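PDB 2GAX: hypothetical protein Atu0240, which is of unknown function but belongs to the DUF2000 family, probably related in fold to the PTH2 peptidyl-tRNA hydrolases. Local coordinates for residues T4-L10 and Q56-A62; E77-T81 and I123-I127. All coordinates share one frame; numbering follows the deposited sequence.

Contact 1: T4-L10 and Q56-A62. With PO4 (phosphate ion), chain C.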
ATOM      1  N   THR A   4       3.532  -9.190  12.310  1.00 40.55           N
ATOM      2  CA  THR A   4       2.881  -8.696  11.090  1.00 38.37           C
ATOM      3  C   THR A   4       3.800  -8.702   9.871  1.00 37.20           C
ATOM      4  O   THR A   4       5.013  -8.937   9.988  1.00 36.52           O
ATOM      5  CB  THR A   4       2.326  -7.262  11.281  1.00 38.15           C
ATOM      6  OG1 THR A   4       3.412  -6.344  11.479  1.00 37.92           O
ATOM      7  CG2 THR A   4       1.374  -7.210  12.473  1.00 37.57           C
ATOM      8  N   LYS A   5       3.194  -8.443   8.711  1.00 35.05           N
ATOM      9  CA  LYS A   5       3.893  -8.271   7.451  1.00 34.09           C
ATOM     10  C   LYS A   5       3.324  -7.037   6.739  1.00 32.41           C
ATOM     11  O   LYS A   5       2.115  -6.806   6.789  1.00 31.61           O
ATOM     12  CB  LYS A   5       3.687  -9.517   6.576  1.00 34.55           C
ATOM     13  CG  LYS A   5       4.258  -9.407   5.177  1.00 34.76           C
ATOM     14  CD  LYS A   5       3.890 -10.604   4.306  1.00 35.95           C
ATOM     15  CE  LYS A   5       4.203 -10.286   2.848  1.00 39.37           C
ATOM     16  NZ  LYS A   5       4.091 -11.440   1.884  1.00 42.12           N
ATOM     17  N   ILE A   6       4.191  -6.268   6.075  1.00 31.12           N
ATOM     18  CA  ILE A   6       3.769  -5.128   5.245  1.00 29.44           C
ATOM     19  C   ILE A   6       3.872  -5.503   3.768  1.00 29.46           C
ATOM     20  O   ILE A   6       4.933  -5.894   3.279  1.00 29.69           O
ATOM     21  CB  ILE A   6       4.600  -3.832   5.526  1.00 28.74           C
ATOM     22  CG1 ILE A   6       4.497  -3.422   6.994  1.00 27.88           C
ATOM     23  CG2 ILE A   6       4.112  -2.671   4.655  1.00 27.93           C
ATOM     24  CD1 ILE A   6       5.385  -2.253   7.364  1.00 29.11           C
ATOM     25  N   ALA A   7       2.755  -5.387   3.061  1.00 29.19           N
ATOM     26  CA  ALA A   7       2.704  -5.705   1.660  1.00 28.88           C
ATOM     27  C   ALA A   7       2.081  -4.565   0.877  1.00 28.64           C
ATOM     28  O   ALA A   7       1.118  -3.936   1.326  1.00 28.23           O
ATOM     29  CB  ALA A   7       1.929  -6.983   1.436  1.00 28.96           C
ATOM     30  N   VAL A   8       2.661  -4.306  -0.291  1.00 28.73           N
ATOM     31  CA  VAL A   8       2.128  -3.351  -1.251  1.00 29.01           C
ATOM     32  C   VAL A   8       1.774  -4.129  -2.519  1.00 28.79           C
ATOM     33  O   VAL A   8       2.607  -4.866  -3.023  1.00 29.23           O
ATOM     34  CB  VAL A   8       3.198  -2.296  -1.612  1.00 28.86           C
ATOM     35  CG1 VAL A   8       2.700  -1.376  -2.734  1.00 29.98           C
ATOM     36  CG2 VAL A   8       3.622  -1.497  -0.385  1.00 29.86           C
ATOM     37  N   ILE A   9       0.549  -3.970  -3.027  1.00 29.33           N
ATOM     38  CA  ILE A   9       0.118  -4.623  -4.272  1.00 29.86           C
ATOM     39  C   ILE A   9      -0.322  -3.594  -5.321  1.00 30.14           C
ATOM     40  O   ILE A   9      -1.277  -2.834  -5.119  1.00 29.65           O
ATOM     41  CB  ILE A   9      -1.029  -5.678  -4.078  1.00 30.09           C
ATOM     42  CG1 ILE A   9      -0.800  -6.578  -2.869  1.00 30.10           C
ATOM     43  CG2 ILE A   9      -1.198  -6.552  -5.331  1.00 29.64           C
ATOM     44  CD1 ILE A   9      -1.500  -6.118  -1.579  1.00 31.41           C
ATOM     45  N   LEU A  10       0.371  -3.603  -6.457  1.00 30.35           N
ATOM     46  CA  LEU A  10       0.144  -2.642  -7.527  1.00 30.30           C
ATOM     47  C   LEU A  10      -0.528  -3.287  -8.726  1.00 30.90           C
ATOM     48  O   LEU A  10      -0.393  -4.486  -8.951  1.00 31.51           O
ATOM     49  CB  LEU A  10       1.484  -2.031  -7.955  1.00 30.77           C
ATOM     50  CG  LEU A  10       2.240  -1.341  -6.809  1.00 30.05           C
ATOM     51  CD1 LEU A  10       3.660  -1.006  -7.221  1.00 29.03           C
ATOM     52  CD2 LEU A  10       1.492  -0.088  -6.303  1.00 30.13           C
ATOM     53  N   GLN A  56      10.540  -2.381   9.680  1.00 29.27           N
ATOM     54  CA  GLN A  56       9.914  -3.609   9.190  1.00 30.67           C
ATOM     55  C   GLN A  56      10.049  -3.712   7.668  1.00 30.48           C
ATOM     56  O   GLN A  56       9.814  -2.727   6.969  1.00 30.40           O
ATOM     57  CB  GLN A  56       8.437  -3.584   9.609  1.00 30.60           C
ATOM     58  CG  GLN A  56       7.641  -4.825   9.353  1.00 31.89           C
ATOM     59  CD  GLN A  56       6.281  -4.834  10.059  1.00 31.41           C
ATOM     60  OE1 GLN A  56       5.958  -3.956  10.879  1.00 34.40           O
ATOM     61  NE2 GLN A  56       5.477  -5.836   9.735  1.00 34.79           N
ATOM     62  N   PRO A  57      10.396  -4.913   7.143  1.00 30.52           N
ATOM     63  CA  PRO A  57      10.478  -5.127   5.707  1.00 30.82           C
ATOM     64  C   PRO A  57       9.149  -4.873   5.000  1.00 30.56           C
ATOM     65  O   PRO A  57       8.080  -4.984   5.604  1.00 30.14           O
ATOM     66  CB  PRO A  57      10.832  -6.626   5.590  1.00 30.30           C
ATOM     67  CG  PRO A  57      11.464  -6.957   6.853  1.00 30.84           C
ATOM     68  CD  PRO A  57      10.742  -6.144   7.883  1.00 31.19           C
ATOM     69  N   ILE A  58       9.239  -4.552   3.720  1.00 30.98           N
ATOM     70  CA  ILE A  58       8.089  -4.208   2.904  1.00 32.08           C
ATOM     71  C   ILE A  58       8.155  -5.019   1.607  1.00 32.59           C
ATOM     72  O   ILE A  58       9.083  -4.857   0.803  1.00 33.26           O
ATOM     73  CB  ILE A  58       8.075  -2.680   2.612  1.00 32.11           C
ATOM     74  CG1 ILE A  58       7.952  -1.889   3.920  1.00 32.69           C
ATOM     75  CG2 ILE A  58       6.965  -2.295   1.622  1.00 32.69           C
ATOM     76  CD1 ILE A  58       8.555  -0.497   3.865  1.00 32.98           C
ATOM     77  N   VAL A  59       7.190  -5.914   1.420  1.00 32.40           N
ATOM     78  CA  VAL A  59       7.119  -6.734   0.206  1.00 32.70           C
ATOM     79  C   VAL A  59       6.265  -6.059  -0.870  1.00 32.41           C
ATOM     80  O   VAL A  59       5.130  -5.691  -0.610  1.00 32.75           O
ATOM     81  CB  VAL A  59       6.554  -8.149   0.535  1.00 32.27           C
ATOM     82  CG1 VAL A  59       6.303  -8.931  -0.718  1.00 34.26           C
ATOM     83  CG2 VAL A  59       7.507  -8.898   1.445  1.00 33.11           C
ATOM     84  N   VAL A  60       6.802  -5.904  -2.079  1.00 32.72           N
ATOM     85  CA  VAL A  60       6.036  -5.284  -3.176  1.00 33.32           C
ATOM     86  C   VAL A  60       5.597  -6.335  -4.197  1.00 34.02           C
ATOM     87  O   VAL A  60       6.403  -7.156  -4.636  1.00 33.15           O
ATOM     88  CB  VAL A  60       6.832  -4.149  -3.872  1.00 32.86           C
ATOM     89  CG1 VAL A  60       5.984  -3.469  -4.964  1.00 34.03           C
ATOM     90  CG2 VAL A  60       7.286  -3.125  -2.843  1.00 33.75           C
HETATM   91  N   MSE A  61       4.313  -6.302  -4.555  1.00 34.58           N
HETATM   92  CA  MSE A  61       3.728  -7.273  -5.478  1.00 37.92           C
HETATM   93  C   MSE A  61       2.939  -6.579  -6.583  1.00 35.79           C
HETATM   94  O   MSE A  61       2.675  -5.384  -6.508  1.00 34.96           O
HETATM   95  CB  MSE A  61       2.820  -8.244  -4.720  1.00 37.28           C
HETATM   96  CG  MSE A  61       3.529  -9.025  -3.627  1.00 40.96           C
HETATM   97 SE   MSE A  61       2.230  -9.810  -2.383  1.00 48.36          SE
HETATM   98  CE  MSE A  61       1.687  -8.241  -1.542  1.00 47.31           C
ATOM     99  N   ALA A  62       2.577  -7.334  -7.620  1.00 35.17           N
ATOM    100  CA  ALA A  62       1.767  -6.800  -8.710  1.00 34.73           C
ATOM    101  C   ALA A  62       0.793  -7.862  -9.194  1.00 34.90           C
ATOM    102  O   ALA A  62       1.063  -9.053  -9.078  1.00 35.02           O
ATOM    103  CB  ALA A  62       2.651  -6.311  -9.855  1.00 34.37           C
TER
HETATM  104  P   PO4 C4285       4.494  -6.835  15.298  1.00 58.22           P
HETATM  105  O1  PO4 C4285       5.163  -5.519  15.630  1.00 58.00           O
HETATM  106  O2  PO4 C4285       5.316  -7.973  15.860  1.00 58.27           O
HETATM  107  O3  PO4 C4285       4.382  -7.000  13.811  1.00 56.50           O
HETATM  108  O4  PO4 C4285       3.121  -6.879  15.928  1.00 58.56           O
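Two parallel neighbours in the central mixed sheet make this contact: strand 4-10 runs alongside 58-62, their axes 4.5 Å apart at closest and turned by 21°. Val-59 and Met-61 carry the backbone pairing. Val-59 N donates to Ile-6 O (2.9 Å) and Val-59 O accepts from Val-8 N; Met-61 N then bonds Val-8 O at 2.7 Å, and Leu-10 N bonds Met-61 O. Helix 16-33 connects the two strands, a beta-alpha-beta crossover, and packs on the face bearing Leu-10 and Ile-58. On that face Val-8 CG2 meets Ile-58 CG2 at 4.0 Å, while Leu-10 CD1 reaches Val-60 CG1. The other face carries Ala-7, Ile-9, Val-59 and the selenomethionine Met-61, whose chain bends at its last torsion (chi3 -71°) and swings CE back over strand 4-10. There CE presses against both Ala-7 CB (3.2 Å) and Ile-9 CG1 (3.3 Å), short enough that the exact placing of the methyl is doubtful. Lys-5 lays its CE against Val-59 CG2 further up this face. Before the backbone pairing begins, side chains make the link: Gln-56, in the loop leading to the second strand, is extended, with CG anti to the backbone N (chi1 -173°), and its side chain crosses that of Thr-4 at about a right angle, NE2 of Gln-56 donating to Thr-4 OG1 at 2.8 Å. Arg-118 holds the OE1 side of this amide, which fixes its flip, and the flank of the chain rests on Ile-6 CG1 and CD1. Thr-4 OG1 in turn donates a hydrogen bond to O3 of a phosphate ion, 2.6 Å away, probably taken up from the crystallisation liquor; the backbone N of Thr-4 bonds the same oxygen, and Asp-3 N also binds the ion.

Contact 2: E77-T81 and I123-I127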
ATOM      1  N   GLU A  77     -13.080  -8.219   4.238  1.00 32.20           N
ATOM      2  CA  GLU A  77     -13.649  -9.418   4.845  1.00 34.49           C
ATOM      3  C   GLU A  77     -12.899  -9.803   6.116  1.00 33.87           C
ATOM      4  O   GLU A  77     -13.501 -10.246   7.081  1.00 33.56           O
ATOM      5  CB  GLU A  77     -13.643 -10.568   3.838  1.00 34.20           C
ATOM      6  CG  GLU A  77     -14.627 -10.382   2.679  1.00 36.50           C
ATOM      7  CD  GLU A  77     -14.612 -11.534   1.671  1.00 38.40           C
ATOM      8  OE1 GLU A  77     -13.928 -12.561   1.911  1.00 44.00           O
ATOM      9  OE2 GLU A  77     -15.294 -11.415   0.624  1.00 44.52           O
ATOM     10  N   ARG A  78     -11.583  -9.601   6.107  1.00 34.01           N
ATOM     11  CA  ARG A  78     -10.709  -9.887   7.249  1.00 33.94           C
ATOM     12  C   ARG A  78     -10.562  -8.725   8.233  1.00 33.61           C
ATOM     13  O   ARG A  78      -9.650  -8.726   9.075  1.00 33.80           O
ATOM     14  CB  ARG A  78      -9.327 -10.265   6.724  1.00 35.02           C
ATOM     15  CG  ARG A  78      -9.331 -11.451   5.791  1.00 36.58           C
ATOM     16  CD  ARG A  78      -9.183 -12.718   6.567  1.00 40.72           C
ATOM     17  NE  ARG A  78      -9.123 -13.881   5.688  1.00 43.60           N
ATOM     18  CZ  ARG A  78      -9.065 -15.132   6.129  1.00 45.21           C
ATOM     19  NH1 ARG A  78      -9.054 -15.376   7.435  1.00 46.01           N
ATOM     20  NH2 ARG A  78      -9.020 -16.138   5.264  1.00 46.29           N
ATOM     21  N   ASP A  79     -11.449  -7.734   8.136  1.00 32.53           N
ATOM     22  CA  ASP A  79     -11.438  -6.575   9.049  1.00 32.34           C
ATOM     23  C   ASP A  79     -10.111  -5.809   9.088  1.00 31.83           C
ATOM     24  O   ASP A  79      -9.733  -5.263  10.129  1.00 31.68           O
ATOM     25  CB  ASP A  79     -11.822  -6.977  10.487  1.00 32.69           C
ATOM     26  CG  ASP A  79     -13.238  -7.503  10.596  1.00 34.64           C
ATOM     27  OD1 ASP A  79     -14.151  -6.945   9.958  1.00 35.17           O
ATOM     28  OD2 ASP A  79     -13.432  -8.479  11.351  1.00 36.55           O
ATOM     29  N   ILE A  80      -9.427  -5.758   7.948  1.00 31.65           N
ATOM     30  CA  ILE A  80      -8.187  -4.991   7.809  1.00 30.89           C
ATOM     31  C   ILE A  80      -8.492  -3.607   7.237  1.00 30.83           C
ATOM     32  O   ILE A  80      -9.291  -3.466   6.292  1.00 31.02           O
ATOM     33  CB  ILE A  80      -7.165  -5.736   6.895  1.00 30.61           C
ATOM     34  CG1 ILE A  80      -7.011  -7.209   7.314  1.00 31.06           C
ATOM     35  CG2 ILE A  80      -5.818  -4.986   6.792  1.00 29.26           C
ATOM     36  CD1 ILE A  80      -6.555  -7.448   8.748  1.00 30.63           C
ATOM     37  N   THR A  81      -7.889  -2.590   7.847  1.00 30.11           N
ATOM     38  CA  THR A  81      -7.928  -1.230   7.334  1.00 29.70           C
ATOM     39  C   THR A  81      -6.680  -1.030   6.479  1.00 29.18           C
ATOM     40  O   THR A  81      -5.553  -1.190   6.959  1.00 29.29           O
ATOM     41  CB  THR A  81      -8.024  -0.189   8.478  1.00 30.07           C
ATOM     42  OG1 THR A  81      -9.221  -0.429   9.233  1.00 28.93           O
ATOM     43  CG2 THR A  81      -8.064   1.239   7.927  1.00 30.29           C
ATOM     44  N   ILE A 123      -2.492 -13.925   7.921  1.00 39.60           N
ATOM     45  CA  ILE A 123      -3.629 -13.219   7.342  1.00 39.36           C
ATOM     46  C   ILE A 123      -3.247 -12.511   6.031  1.00 38.83           C
ATOM     47  O   ILE A 123      -3.966 -12.630   5.036  1.00 38.49           O
ATOM     48  CB  ILE A 123      -4.260 -12.225   8.376  1.00 38.79           C
ATOM     49  CG1 ILE A 123      -5.123 -13.001   9.380  1.00 39.80           C
ATOM     50  CG2 ILE A 123      -5.121 -11.171   7.685  1.00 38.27           C
ATOM     51  CD1 ILE A 123      -5.393 -12.274  10.697  1.00 40.64           C
ATOM     52  N   VAL A 124      -2.117 -11.792   6.038  1.00 38.20           N
ATOM     53  CA  VAL A 124      -1.627 -11.095   4.839  1.00 37.67           C
ATOM     54  C   VAL A 124      -1.454 -12.039   3.645  1.00 37.84           C
ATOM     55  O   VAL A 124      -1.861 -11.714   2.530  1.00 37.72           O
ATOM     56  CB  VAL A 124      -0.310 -10.322   5.109  1.00 37.43           C
ATOM     57  CG1 VAL A 124       0.263  -9.746   3.818  1.00 37.45           C
ATOM     58  CG2 VAL A 124      -0.552  -9.209   6.119  1.00 36.79           C
ATOM     59  N   ASP A 125      -0.849 -13.202   3.885  1.00 38.55           N
ATOM     60  CA  ASP A 125      -0.646 -14.211   2.835  1.00 39.78           C
ATOM     61  C   ASP A 125      -1.959 -14.742   2.233  1.00 39.81           C
ATOM     62  O   ASP A 125      -2.037 -15.003   1.028  1.00 39.70           O
ATOM     63  CB  ASP A 125       0.199 -15.369   3.376  1.00 40.62           C
ATOM     64  CG  ASP A 125       1.603 -14.940   3.754  1.00 42.56           C
ATOM     65  OD1 ASP A 125       2.214 -14.137   3.010  1.00 44.79           O
ATOM     66  OD2 ASP A 125       2.097 -15.416   4.799  1.00 46.58           O
ATOM     67  N   LYS A 126      -2.980 -14.905   3.074  1.00 40.13           N
ATOM     68  CA  LYS A 126      -4.334 -15.250   2.613  1.00 40.43           C
ATOM     69  C   LYS A 126      -4.970 -14.131   1.777  1.00 39.65           C
ATOM     70  O   LYS A 126      -5.612 -14.386   0.758  1.00 39.78           O
ATOM     71  CB  LYS A 126      -5.239 -15.583   3.806  1.00 40.39           C
ATOM     72  CG  LYS A 126      -4.908 -16.917   4.479  1.00 41.56           C
ATOM     73  CD  LYS A 126      -5.818 -17.211   5.674  1.00 42.33           C
ATOM     74  CE  LYS A 126      -5.744 -18.687   6.065  1.00 44.63           C
ATOM     75  NZ  LYS A 126      -6.128 -19.597   4.931  1.00 44.65           N
ATOM     76  N   ILE A 127      -4.793 -12.889   2.222  1.00 38.94           N
ATOM     77  CA  ILE A 127      -5.382 -11.748   1.541  1.00 38.15           C
ATOM     78  C   ILE A 127      -4.774 -11.585   0.148  1.00 38.40           C
ATOM     79  O   ILE A 127      -5.498 -11.412  -0.833  1.00 37.70           O
ATOM     80  CB  ILE A 127      -5.235 -10.463   2.391  1.00 38.09           C
ATOM     81  CG1 ILE A 127      -6.265 -10.467   3.519  1.00 37.24           C
ATOM     82  CG2 ILE A 127      -5.377  -9.208   1.532  1.00 37.15           C
ATOM     83  CD1 ILE A 127      -5.970  -9.485   4.637  1.00 36.71           C
TER
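Apolar contacts come first: Ile-80 and the aliphatic part of Arg-78 lie against Ile-123 and Ile-127, one turn apart on helix 121-127. Ile-80 CG1 sits 3.7 Å from Ile-127 CD1, and Ile-80 CD1 reaches Ile-123 CG2 at 4.1 Å. Ile-127 CD1 also approaches Arg-78 CB, and Ile-127 CG1 touches Arg-78 CG (3.9 Å), the two side chains running antiparallel where they meet. The polar groups meet differently. Beyond CG the arginine turns sharply (chi2 -89°), which carries its guanidinium crosswise to the helix direction, to Lys-126. The methylene CD of Lys-126 lies over one face of that flat group, 3.4 Å from NH2. The two positive ends remain 4.5 Å apart, from Arg-78 NH2 to Lys-126 NZ, a mildly unfavourable pairing that exposure to solvent probably softens. No hydrogen bond crosses between the segments. The backbone turn that presents Arg-78 and Ile-80 is a Schellman motif closing helix 65-77: Asp-79, with positive phi, is its C-prime residue, Ile-80 N bonding Ser-75 O and Asp-79 N bonding Leu-76 O. The exit of helix 65-77 thus packs beside the short helix 121-127, and Arg-74 ties the two by a bond from NH1 to Ile-127 O. Underneath, Ile-80 and Ile-127 rest on strand 112-120, while Ile-127 also touches Ile-71 and Ser-75 of helix 65-77.

Contact 1 is the more buried of the two, near the middle of the chain though partly open at its edges, and joins two strands mainly by backbone hydrogen bonds, with apolar side chains on both faces; contact 2 is a surface meeting of a helix exit and a short helix, made by side chains alone and burying about a third as much area. They share no segment, yet they touch. Val-124, on the flank of helix 121-127 turned from residues 77-81, packs through CG1 on Ala-7 CB and through CG2 near Lys-5 O, and Lys-5 NZ makes a long, weak ion pair with Asp-125 OD1. The helix therefore lies over strand 4-11 while also meeting the 77-81 turn.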